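Local coordinates for retinol dehydratase (Spodoptera frugiperda, PDB 1FMJ), which dehydrates retinol and, as a member of the sulfotransferase family, probably works through sulfate transfer, binding retinol together with adenosine-3',5'-diphosphate, at residues 143-146 / 147-150; 89-92 / 93-96. All blocks are in the same frame, centred on the assembly; numbering follows the deposited sequence.

Contact 1. Residues 143-146 / 147-150; sequences SRPG and SSLL
L150 N bonds G146 O at 3.2 Å, 165° at the hydrogen, closing the first turn of helix 146-152, with P145 at the N-cap position. The turn lies in the sulfotransferase domain, at the junction between helix 132-142 and helix 146-152, where L149 and L150 meet I104 of strand 104-105. One residue back, the backbone N atoms of S148 and L149 give P145 O weak bonds; the closer donor is S148 OG, 2.7 Å from P145 O and tilted 21° from the carbonyl plane. The first torsion of S148 (chi1 60°) tucks the hydroxyl between its own backbone N and carbonyl carbon, which brings it to P145 O. S147 OG, with the same first torsion, bonds D52 OD1 instead. R144 folds over the start of the helix. A bend at chi3 lays its guanidinium flat against L149, with L149 CD2 centred on one face, 3.3 Å from R144 CZ, and the two side chains crossing at about a right angle. L149 CB, meanwhile, packs against G146 O at 3.3 Å. A water joins the two polar ends, lying at the edge of the guanidinium in its plane: it accepts from R144 NE at 2.7 Å and donates to S148 OG at 3.1 Å, leaving that hydroxyl's own proton for P145 O.

Contact 2. Residues 89-92 / 93-96; sequences DLNF and EAAK
The carboxamide of N91 carries A94 on one face: A94 CB sits 3.4 Å from N91 CG, and A94 N approaches N91 OD1 from the same side. The bond from A94 N to N91 OD1 is short, 2.7 Å, although the donor stands 39° out of the carbonyl plane. With CG anti to the backbone N (chi1 -174°), the amide lies alongside A94, with OD1 at A94 N. The other flat group, the ring of F92, makes an edge-to-face contact with H281. N91 is the centre of an inverse gamma turn, and its O accepts A95 N at 3.1 Å, in the carbonyl plane, as the chain enters the 3-10 segment 94-96; a weak second bond from A95 N goes to F92 O. On the exposed side, K96 NZ forms a salt bridge with E93 OE1 at 3.0 Å. Replacing N91 by an alanine would probably leave A94 N without its side-chain acceptor and take away the amide that A94 CB packs on. The turn lies between two helices: on helix 76-87, A94 rests on W84 and A95 on E81 and L85, while F92 touches L85 and also reaches R277 of helix 272-281.

From the N terminus, contact 2 comes first: residues 89-96 turn the chain after helix 76-87 and lead it on toward helix 99-102 and the edge strand 104-105. Helix 132-142 follows later, and contact 1 at 143-150 turns from it into helix 146-152, just ahead of strand 160-163. Each closes only its own short turn, so the two are in series, neither nesting nor crossing. The centres of contact 1 and contact 2 lie about 26 Å apart, and the two do not touch. The centre of contact 2 is peripheral, about 23 Å from the centre of the chain, against about 17 Å for that of contact 1, which sets helix 146-152 against the parallel sheet's edge strand and helix 53-57.

Contact 1. Residues 143-146 / 147-150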
loop_
_atom_site.group_PDB
_atom_site.type_symbol
_atom_site.label_atom_id
_atom_site.label_comp_id
_atom_site.label_asym_id
_atom_site.label_seq_id
_atom_site.Cartn_x
_atom_site.Cartn_y
_atom_site.Cartn_z
ATOM N N SER A 143 -16.229 -2.991 6.389
ATOM C CA SER A 143 -16.488 -3.854 7.540
ATOM C C SER A 143 -16.337 -5.317 7.141
ATOM O O SER A 143 -16.343 -6.211 7.988
ATOM C CB SER A 143 -17.909 -3.617 8.068
ATOM O OG SER A 143 -18.084 -2.266 8.473
ATOM N N ARG A 144 -16.198 -5.558 5.845
ATOM C CA ARG A 144 -16.058 -6.913 5.331
ATOM C C ARG A 144 -14.601 -7.373 5.304
ATOM O O ARG A 144 -13.756 -6.754 4.657
ATOM C CB ARG A 144 -16.628 -6.973 3.923
ATOM C CG ARG A 144 -18.038 -6.429 3.825
ATOM C CD ARG A 144 -18.425 -6.238 2.379
ATOM N NE ARG A 144 -18.393 -7.494 1.643
ATOM C CZ ARG A 144 -18.468 -7.579 0.320
ATOM N NH1 ARG A 144 -18.576 -6.473 -0.405
ATOM N NH2 ARG A 144 -18.439 -8.767 -0.277
ATOM N N PRO A 145 -14.283 -8.469 6.009
ATOM C CA PRO A 145 -12.900 -8.958 6.013
ATOM C C PRO A 145 -12.381 -9.146 4.583
ATOM O O PRO A 145 -13.139 -9.502 3.677
ATOM C CB PRO A 145 -13.007 -10.274 6.770
ATOM C CG PRO A 145 -14.118 -9.983 7.762
ATOM C CD PRO A 145 -15.136 -9.274 6.899
ATOM N N GLY A 146 -11.092 -8.898 4.384
ATOM C CA GLY A 146 -10.513 -9.042 3.061
ATOM C C GLY A 146 -10.669 -10.432 2.474
ATOM O O GLY A 146 -10.942 -10.583 1.278
ATOM N N SER A 147 -10.503 -11.452 3.314
ATOM C CA SER A 147 -10.611 -12.827 2.855
ATOM C C SER A 147 -11.985 -13.151 2.278
ATOM O O SER A 147 -12.089 -13.881 1.294
ATOM C CB SER A 147 -10.282 -13.797 3.993
ATOM O OG SER A 147 -11.198 -13.662 5.059
ATOM N N SER A 148 -13.042 -12.618 2.880
ATOM C CA SER A 148 -14.376 -12.896 2.363
ATOM C C SER A 148 -14.573 -12.244 1.001
ATOM O O SER A 148 -15.301 -12.766 0.159
ATOM C CB SER A 148 -15.457 -12.427 3.347
ATOM O OG SER A 148 -15.390 -11.035 3.591
ATOM N N LEU A 149 -13.913 -11.109 0.774
ATOM C CA LEU A 149 -14.037 -10.421 -0.510
ATOM C C LEU A 149 -13.449 -11.303 -1.612
ATOM O O LEU A 149 -14.081 -11.525 -2.638
ATOM C CB LEU A 149 -13.307 -9.074 -0.483
ATOM C CG LEU A 149 -13.777 -7.971 0.474
ATOM C CD1 LEU A 149 -12.753 -6.845 0.464
ATOM C CD2 LEU A 149 -15.142 -7.448 0.068
ATOM N N LEU A 150 -12.240 -11.812 -1.394
ATOM C CA LEU A 150 -11.592 -12.678 -2.376
ATOM C C LEU A 150 -12.411 -13.943 -2.614
ATOM O O LEU A 150 -12.703 -14.298 -3.753
ATOM C CB LEU A 150 -10.196 -13.100 -1.896
ATOM C CG LEU A 150 -9.084 -12.068 -1.718
ATOM C CD1 LEU A 150 -7.791 -12.801 -1.364
ATOM C CD2 LEU A 150 -8.893 -11.270 -2.998
HETATM O O HOH W 1 -18.137 -9.601 3.249
#

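Contact 2. Residues 89-92 / 93-96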
loop_
_atom_site.group_PDB
_atom_site.type_symbol
_atom_site.label_atom_id
_atom_site.label_comp_id
_atom_site.label_asym_id
_atom_site.label_seq_id
_atom_site.Cartn_x
_atom_site.Cartn_y
_atom_site.Cartn_z
ATOM N N ASP A 89 -5.383 -7.598 -22.438
ATOM C CA ASP A 89 -5.216 -7.197 -23.835
ATOM C C ASP A 89 -5.229 -5.695 -24.076
ATOM O O ASP A 89 -5.804 -5.225 -25.061
ATOM C CB ASP A 89 -6.316 -7.833 -24.682
ATOM C CG ASP A 89 -6.369 -9.335 -24.528
ATOM O OD1 ASP A 89 -5.342 -9.991 -24.789
ATOM O OD2 ASP A 89 -7.436 -9.861 -24.146
ATOM N N LEU A 90 -4.589 -4.944 -23.187
ATOM C CA LEU A 90 -4.539 -3.495 -23.320
ATOM C C LEU A 90 -5.888 -2.893 -23.692
ATOM O O LEU A 90 -5.980 -2.053 -24.587
ATOM C CB LEU A 90 -3.487 -3.084 -24.355
ATOM C CG LEU A 90 -2.036 -3.348 -23.953
ATOM C CD1 LEU A 90 -1.672 -4.784 -24.299
ATOM C CD2 LEU A 90 -1.117 -2.384 -24.679
ATOM N N ASN A 91 -6.934 -3.336 -23.002
ATOM C CA ASN A 91 -8.277 -2.824 -23.232
ATOM C C ASN A 91 -8.423 -1.594 -22.341
ATOM O O ASN A 91 -8.949 -1.677 -21.226
ATOM C CB ASN A 91 -9.319 -3.874 -22.844
ATOM C CG ASN A 91 -10.735 -3.456 -23.201
ATOM O OD1 ASN A 91 -11.113 -2.299 -23.046
ATOM N ND2 ASN A 91 -11.529 -4.408 -23.665
ATOM N N PHE A 92 -7.939 -0.454 -22.825
ATOM C CA PHE A 92 -8.008 0.777 -22.049
ATOM C C PHE A 92 -9.447 1.169 -21.762
ATOM O O PHE A 92 -9.759 1.664 -20.680
ATOM C CB PHE A 92 -7.301 1.920 -22.781
ATOM C CG PHE A 92 -5.841 1.676 -23.014
ATOM C CD1 PHE A 92 -5.421 0.750 -23.962
ATOM C CD2 PHE A 92 -4.884 2.362 -22.273
ATOM C CE1 PHE A 92 -4.068 0.511 -24.171
ATOM C CE2 PHE A 92 -3.527 2.132 -22.473
ATOM C CZ PHE A 92 -3.118 1.203 -23.426
ATOM N N GLU A 93 -10.324 0.943 -22.733
ATOM C CA GLU A 93 -11.727 1.287 -22.574
ATOM C C GLU A 93 -12.290 0.639 -21.315
ATOM O O GLU A 93 -12.967 1.291 -20.519
ATOM C CB GLU A 93 -12.519 0.832 -23.801
ATOM C CG GLU A 93 -13.876 1.480 -23.920
ATOM C CD GLU A 93 -13.796 2.992 -23.831
ATOM O OE1 GLU A 93 -12.969 3.591 -24.553
ATOM O OE2 GLU A 93 -14.561 3.582 -23.038
ATOM N N ALA A 94 -12.000 -0.646 -21.135
ATOM C CA ALA A 94 -12.472 -1.386 -19.970
ATOM C C ALA A 94 -11.753 -0.924 -18.698
ATOM O O ALA A 94 -12.311 -0.996 -17.604
ATOM C CB ALA A 94 -12.256 -2.873 -20.180
ATOM N N ALA A 95 -10.519 -0.449 -18.850
ATOM C CA ALA A 95 -9.735 0.029 -17.712
ATOM C C ALA A 95 -10.290 1.339 -17.137
ATOM O O ALA A 95 -9.740 1.895 -16.178
ATOM C CB ALA A 95 -8.285 0.217 -18.123
ATOM N N LYS A 96 -11.383 1.828 -17.711
ATOM C CA LYS A 96 -11.972 3.068 -17.226
ATOM C C LYS A 96 -12.791 2.856 -15.960
ATOM O O LYS A 96 -13.200 3.815 -15.310
ATOM C CB LYS A 96 -12.823 3.718 -18.320
ATOM C CG LYS A 96 -11.999 4.160 -19.525
ATOM C CD LYS A 96 -12.851 4.856 -20.570
ATOM C CE LYS A 96 -12.012 5.277 -21.777
ATOM N NZ LYS A 96 -12.812 6.052 -22.777
#